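Local atomic coordinates of histone-lysine N-methyltransferase, H3 lysine-9 specific SUVH4 (Arabidopsis thaliana, PDB entry 4QEO), a protein that methylates histone H3 at a tail lysine, a mark of transcriptional silencing, and binds methylated DNA through its SRA domain. Residues 80-91 against 104-112. Sequence-based numbering, arbitrary orientation.
Sequences FHNHWLNGIDYM and LPLAVSIVM. With nucleotides of chain B.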
loop_
_atom_site.group_PDB
_atom_site.type_symbol
_atom_site.label_atom_id
_atom_site.label_comp_id
_atom_site.label_asym_id
_atom_site.label_seq_id
_atom_site.Cartn_x
_atom_site.Cartn_y
_atom_site.Cartn_z
ATOM N N PHE A 80 5.866 -3.297 -15.790
ATOM C CA PHE A 80 6.202 -1.882 -16.054
ATOM C C PHE A 80 7.685 -1.703 -16.421
ATOM O O PHE A 80 8.039 -0.917 -17.317
ATOM C CB PHE A 80 5.850 -1.055 -14.801
ATOM C CG PHE A 80 6.181 0.417 -14.900
ATOM C CD1 PHE A 80 7.431 0.891 -14.529
ATOM C CD2 PHE A 80 5.223 1.334 -15.336
ATOM C CE1 PHE A 80 7.734 2.260 -14.606
ATOM C CE2 PHE A 80 5.510 2.702 -15.415
ATOM C CZ PHE A 80 6.767 3.166 -15.059
ATOM N N HIS A 81 8.547 -2.406 -15.698
ATOM C CA HIS A 81 9.984 -2.419 -15.985
ATOM C C HIS A 81 10.490 -3.815 -15.624
ATOM O O HIS A 81 10.432 -4.231 -14.465
ATOM C CB HIS A 81 10.700 -1.329 -15.175
ATOM C CG HIS A 81 12.098 -1.031 -15.637
ATOM N ND1 HIS A 81 12.401 0.036 -16.464
ATOM C CD2 HIS A 81 13.278 -1.647 -15.369
ATOM C CE1 HIS A 81 13.704 0.057 -16.690
ATOM N NE2 HIS A 81 14.260 -0.952 -16.038
ATOM N N ASN A 82 10.983 -4.537 -16.625
ATOM C CA ASN A 82 11.136 -5.988 -16.525
ATOM C C ASN A 82 12.485 -6.535 -16.071
ATOM O O ASN A 82 12.690 -7.745 -16.053
ATOM C CB ASN A 82 10.709 -6.645 -17.838
ATOM C CG ASN A 82 9.226 -6.466 -18.102
ATOM O OD1 ASN A 82 8.392 -7.223 -17.577
ATOM N ND2 ASN A 82 8.883 -5.441 -18.891
ATOM N N HIS A 83 13.391 -5.650 -15.689
ATOM C CA HIS A 83 14.649 -6.065 -15.073
ATOM C C HIS A 83 14.644 -5.502 -13.678
ATOM O O HIS A 83 14.153 -4.389 -13.470
ATOM C CB HIS A 83 15.841 -5.474 -15.822
ATOM C CG HIS A 83 15.949 -5.920 -17.238
ATOM N ND1 HIS A 83 16.001 -5.032 -18.292
ATOM C CD2 HIS A 83 16.042 -7.157 -17.779
ATOM C CE1 HIS A 83 16.108 -5.705 -19.424
ATOM N NE2 HIS A 83 16.132 -6.996 -19.141
ATOM N N TRP A 84 15.168 -6.258 -12.712
ATOM C CA TRP A 84 15.180 -5.778 -11.331
ATOM C C TRP A 84 16.379 -4.888 -11.088
ATOM O O TRP A 84 16.411 -4.119 -10.130
ATOM C CB TRP A 84 15.127 -6.936 -10.306
ATOM C CG TRP A 84 16.254 -7.952 -10.408
ATOM C CD1 TRP A 84 16.254 -9.105 -11.146
ATOM C CD2 TRP A 84 17.529 -7.909 -9.735
ATOM N NE1 TRP A 84 17.458 -9.761 -11.000
ATOM C CE2 TRP A 84 18.250 -9.058 -10.132
ATOM C CE3 TRP A 84 18.135 -7.000 -8.857
ATOM C CZ2 TRP A 84 19.538 -9.335 -9.663
ATOM C CZ3 TRP A 84 19.414 -7.273 -8.393
ATOM C CH2 TRP A 84 20.106 -8.427 -8.806
ATOM N N LEU A 85 17.353 -4.971 -11.985
ATOM C CA LEU A 85 18.578 -4.195 -11.882
ATOM C C LEU A 85 18.740 -3.142 -12.996
ATOM O O LEU A 85 18.876 -1.952 -12.705
ATOM C CB LEU A 85 19.766 -5.161 -11.904
ATOM C CG LEU A 85 21.140 -4.769 -11.393
ATOM C CD1 LEU A 85 21.030 -4.016 -10.101
ATOM C CD2 LEU A 85 21.973 -6.056 -11.203
ATOM N N ASN A 86 18.723 -3.577 -14.255
ATOM C CA ASN A 86 18.951 -2.689 -15.403
ATOM C C ASN A 86 18.171 -1.390 -15.397
ATOM O O ASN A 86 16.959 -1.399 -15.196
ATOM C CB ASN A 86 18.621 -3.397 -16.712
ATOM C CG ASN A 86 19.497 -4.588 -16.955
ATOM O OD1 ASN A 86 19.886 -5.278 -16.016
ATOM N ND2 ASN A 86 19.851 -4.819 -18.217
ATOM N N GLY A 87 18.869 -0.283 -15.660
ATOM C CA GLY A 87 18.241 1.022 -15.747
ATOM C C GLY A 87 17.374 1.158 -16.982
ATOM O O GLY A 87 16.367 1.871 -16.979
ATOM N N ILE A 88 17.750 0.455 -18.042
ATOM C CA ILE A 88 17.061 0.602 -19.314
ATOM C C ILE A 88 16.349 -0.680 -19.726
ATOM O O ILE A 88 16.982 -1.725 -19.913
ATOM C CB ILE A 88 18.040 0.985 -20.451
ATOM C CG1 ILE A 88 18.822 2.261 -20.083
ATOM C CG2 ILE A 88 17.257 1.176 -21.757
ATOM C CD1 ILE A 88 20.001 2.586 -21.040
ATOM N N ASP A 89 15.035 -0.580 -19.887
ATOM C CA ASP A 89 14.221 -1.680 -20.379
ATOM C C ASP A 89 13.833 -1.411 -21.836
ATOM O O ASP A 89 13.367 -0.315 -22.176
ATOM C CB ASP A 89 12.963 -1.813 -19.505
ATOM C CG ASP A 89 12.435 -3.230 -19.491
ATOM O OD1 ASP A 89 13.255 -4.157 -19.697
ATOM O OD2 ASP A 89 11.223 -3.415 -19.268
ATOM N N TYR A 90 14.052 -2.393 -22.704
ATOM C CA TYR A 90 13.794 -2.187 -24.131
ATOM C C TYR A 90 13.246 -3.405 -24.853
ATOM O O TYR A 90 13.396 -4.536 -24.399
ATOM C CB TYR A 90 15.054 -1.694 -24.836
ATOM C CG TYR A 90 16.241 -2.649 -24.830
ATOM C CD1 TYR A 90 16.424 -3.550 -25.863
ATOM C CD2 TYR A 90 17.186 -2.627 -23.802
ATOM C CE1 TYR A 90 17.505 -4.401 -25.894
ATOM C CE2 TYR A 90 18.287 -3.488 -23.816
ATOM C CZ TYR A 90 18.431 -4.368 -24.875
ATOM O OH TYR A 90 19.495 -5.223 -24.939
ATOM N N MET A 91 12.569 -3.153 -25.964
ATOM C CA MET A 91 12.115 -4.205 -26.858
ATOM C C MET A 91 13.320 -4.677 -27.621
ATOM O O MET A 91 13.978 -3.876 -28.296
ATOM C CB MET A 91 11.081 -3.665 -27.855
ATOM C CG MET A 91 9.743 -3.285 -27.239
ATOM S SD MET A 91 8.723 -2.510 -28.514
ATOM C CE MET A 91 7.167 -2.518 -27.647
ATOM N N LEU A 104 14.479 -1.825 -34.484
ATOM C CA LEU A 104 14.660 -2.333 -33.129
ATOM C C LEU A 104 16.156 -2.445 -32.838
ATOM O O LEU A 104 16.956 -2.523 -33.762
ATOM C CB LEU A 104 13.993 -3.714 -32.977
ATOM C CG LEU A 104 12.493 -3.767 -32.673
ATOM C CD1 LEU A 104 12.219 -3.349 -31.232
ATOM C CD2 LEU A 104 11.694 -2.893 -33.638
ATOM N N PRO A 105 16.554 -2.463 -31.559
ATOM C CA PRO A 105 15.773 -2.409 -30.315
ATOM C C PRO A 105 15.220 -1.023 -30.044
ATOM O O PRO A 105 15.740 -0.038 -30.586
ATOM C CB PRO A 105 16.807 -2.760 -29.241
ATOM C CG PRO A 105 18.118 -2.292 -29.841
ATOM C CD PRO A 105 17.999 -2.600 -31.298
ATOM N N LEU A 106 14.175 -0.951 -29.223
ATOM C CA LEU A 106 13.595 0.346 -28.858
ATOM C C LEU A 106 13.411 0.409 -27.365
ATOM O O LEU A 106 12.821 -0.490 -26.793
ATOM C CB LEU A 106 12.204 0.518 -29.466
ATOM C CG LEU A 106 11.990 1.090 -30.851
ATOM C CD1 LEU A 106 10.499 1.050 -31.132
ATOM C CD2 LEU A 106 12.561 2.516 -30.954
ATOM N N ALA A 107 13.863 1.472 -26.724
ATOM C CA ALA A 107 13.667 1.583 -25.280
ATOM C C ALA A 107 12.221 1.954 -24.961
ATOM O O ALA A 107 11.565 2.652 -25.758
ATOM C CB ALA A 107 14.635 2.616 -24.703
ATOM N N VAL A 108 11.707 1.478 -23.819
ATOM C CA VAL A 108 10.358 1.839 -23.390
ATOM C C VAL A 108 10.302 2.433 -21.988
ATOM O O VAL A 108 9.359 3.142 -21.669
ATOM C CB VAL A 108 9.352 0.659 -23.477
ATOM C CG1 VAL A 108 9.262 0.162 -24.929
ATOM C CG2 VAL A 108 9.717 -0.476 -22.504
ATOM N N SER A 109 11.320 2.161 -21.168
ATOM C CA SER A 109 11.293 2.553 -19.751
ATOM C C SER A 109 12.712 2.670 -19.198
ATOM O O SER A 109 13.546 1.769 -19.396
ATOM C CB SER A 109 10.469 1.536 -18.926
ATOM O OG SER A 109 10.502 1.840 -17.533
ATOM N N ILE A 110 12.995 3.784 -18.522
ATOM C CA ILE A 110 14.278 3.921 -17.839
ATOM C C ILE A 110 14.082 4.255 -16.373
ATOM O O ILE A 110 13.063 4.796 -15.985
ATOM C CB ILE A 110 15.207 4.995 -18.489
ATOM C CG1 ILE A 110 14.581 6.388 -18.341
ATOM C CG2 ILE A 110 15.445 4.654 -19.958
ATOM C CD1 ILE A 110 15.506 7.524 -18.729
ATOM N N VAL A 111 15.086 3.940 -15.561
ATOM C CA VAL A 111 15.026 4.278 -14.150
ATOM C C VAL A 111 16.225 5.150 -13.791
ATOM O O VAL A 111 17.371 4.790 -14.074
ATOM C CB VAL A 111 15.064 2.998 -13.279
ATOM C CG1 VAL A 111 15.065 3.363 -11.803
ATOM C CG2 VAL A 111 13.883 2.077 -13.623
ATOM N N MET A 112 15.967 6.291 -13.156
ATOM C CA MET A 112 17.041 7.159 -12.688
ATOM C C MET A 112 17.153 7.037 -11.174
ATOM O O MET A 112 16.242 7.425 -10.439
ATOM C CB MET A 112 16.752 8.633 -13.041
ATOM C CG MET A 112 16.251 8.907 -14.443
ATOM S SD MET A 112 15.602 10.609 -14.643
ATOM C CE MET A 112 16.884 11.554 -13.811
ATOM N N1 5CM B 7 21.015 3.661 -13.256
ATOM C C2 5CM B 7 21.100 5.045 -13.063
ATOM N N3 5CM B 7 21.404 5.885 -14.054
ATOM C C4 5CM B 7 21.639 5.444 -15.260
ATOM C C5 5CM B 7 21.562 4.004 -15.484
ATOM C C5A 5CM B 7 21.838 3.476 -16.840
ATOM C C6 5CM B 7 21.266 3.167 -14.442
ATOM O O2 5CM B 7 20.873 5.530 -11.994
ATOM N N4 5CM B 7 21.941 6.239 -16.248
ATOM C "C1'" 5CM B 7 20.764 2.799 -12.124
ATOM C "C2'" 5CM B 7 19.755 1.667 -12.198
ATOM C "C3'" 5CM B 7 20.324 0.716 -11.172
ATOM C "C4'" 5CM B 7 21.810 0.816 -11.448
ATOM O "O4'" 5CM B 7 21.991 2.144 -11.877
ATOM O "O3'" 5CM B 7 20.113 1.183 -9.850
ATOM C "C5'" 5CM B 7 22.383 -0.213 -12.428
ATOM O "O5'" 5CM B 7 21.771 -0.289 -13.689
ATOM P P 5CM B 7 22.520 -0.743 -14.979
ATOM O OP1 5CM B 7 21.701 -0.398 -16.091
ATOM O OP2 5CM B 7 23.876 -0.331 -14.919
ATOM P P DT B 6 26.136 -3.596 -18.800
ATOM O OP1 DT B 6 25.673 -2.719 -19.818
ATOM O OP2 DT B 6 27.425 -3.396 -18.260
ATOM O "O5'" DT B 6 25.143 -3.645 -17.578
ATOM C "C5'" DT B 6 23.744 -3.632 -17.790
ATOM C "C4'" DT B 6 23.039 -3.980 -16.506
ATOM O "O4'" DT B 6 23.315 -5.351 -16.176
ATOM C "C3'" DT B 6 23.484 -3.153 -15.299
ATOM O "O3'" DT B 6 22.449 -2.286 -14.845
ATOM C "C2'" DT B 6 23.869 -4.191 -14.264
ATOM C "C1'" DT B 6 23.227 -5.454 -14.786
ATOM N N1 DT B 6 23.895 -6.694 -14.359
ATOM C C2 DT B 6 23.122 -7.798 -14.111
ATOM O O2 DT B 6 21.924 -7.821 -14.287
ATOM N N3 DT B 6 23.816 -8.897 -13.677
ATOM C C4 DT B 6 25.173 -8.987 -13.448
ATOM O O4 DT B 6 25.650 -10.032 -13.046
ATOM C C5 DT B 6 25.921 -7.786 -13.714
ATOM C C7 DT B 6 27.400 -7.788 -13.498
ATOM C C6 DT B 6 25.253 -6.713 -14.154
ATOM P P DA B 8 18.805 1.021 -9.062
ATOM O OP1 DA B 8 17.687 1.618 -9.722
ATOM O OP2 DA B 8 19.092 1.385 -7.722
ATOM O "O5'" DA B 8 18.438 -0.513 -9.108
ATOM C "C5'" DA B 8 19.141 -1.440 -8.303
ATOM C "C4'" DA B 8 18.173 -2.339 -7.583
ATOM O "O4'" DA B 8 18.843 -3.559 -7.250
ATOM C "C3'" DA B 8 17.700 -1.781 -6.252
ATOM O "O3'" DA B 8 16.425 -2.333 -5.935
ATOM C "C2'" DA B 8 18.825 -2.181 -5.321
ATOM C "C1'" DA B 8 19.394 -3.451 -5.953
ATOM N N9 DA B 8 20.844 -3.520 -6.088
ATOM C C8 DA B 8 21.739 -2.517 -6.340
ATOM N N7 DA B 8 22.975 -2.928 -6.455
ATOM C C5 DA B 8 22.886 -4.299 -6.284
ATOM C C6 DA B 8 23.851 -5.320 -6.294
ATOM N N6 DA B 8 25.148 -5.110 -6.503
ATOM N N1 DA B 8 23.428 -6.582 -6.096
ATOM C C2 DA B 8 22.129 -6.795 -5.884
ATOM N N3 DA B 8 21.127 -5.925 -5.860
ATOM C C4 DA B 8 21.578 -4.678 -6.066
#
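His81 and Ser109 meet in a nearly straight hydrogen bond, ND1 of His81 to OG of Ser109 at 2.8 Å (178°), inside the SRA domain, where strands 88-91 and 106-112 pair antiparallel around a classic beta bulge. Ser109 turns OG away from its own amide nitrogen (chi1 176°), bringing it to the imidazole edge. CG2 of Val111 sits over one ring face, 3.8 Å from the centroid in a CH-pi contact, and CB of Asp89 covers the opposite face near the rim. NE2 of His81 donates to Asn86 O at 2.9 Å. A leucine in place of His81, lacking both ring nitrogens, would probably leave Ser109 OG without its mate and the DNA-contacting loop less firmly tied to the strand. At the bulge Val108 and Ser109 stand opposite the single Asp89, whose O accepts a bond from Val108 N and a weak one from Ser109 N. CD1 of Tyr90 packs on CB of cis-Pro105. Asp89 OD2 accepts from both N and ND2 of Asn82, the latter on its syn lone pair, while Arg72 holds His83 O and Asn86 O. At the loop's end, Gly87 N donates to OP1 of 5CM7 of chain B at 2.9 Å and 177°.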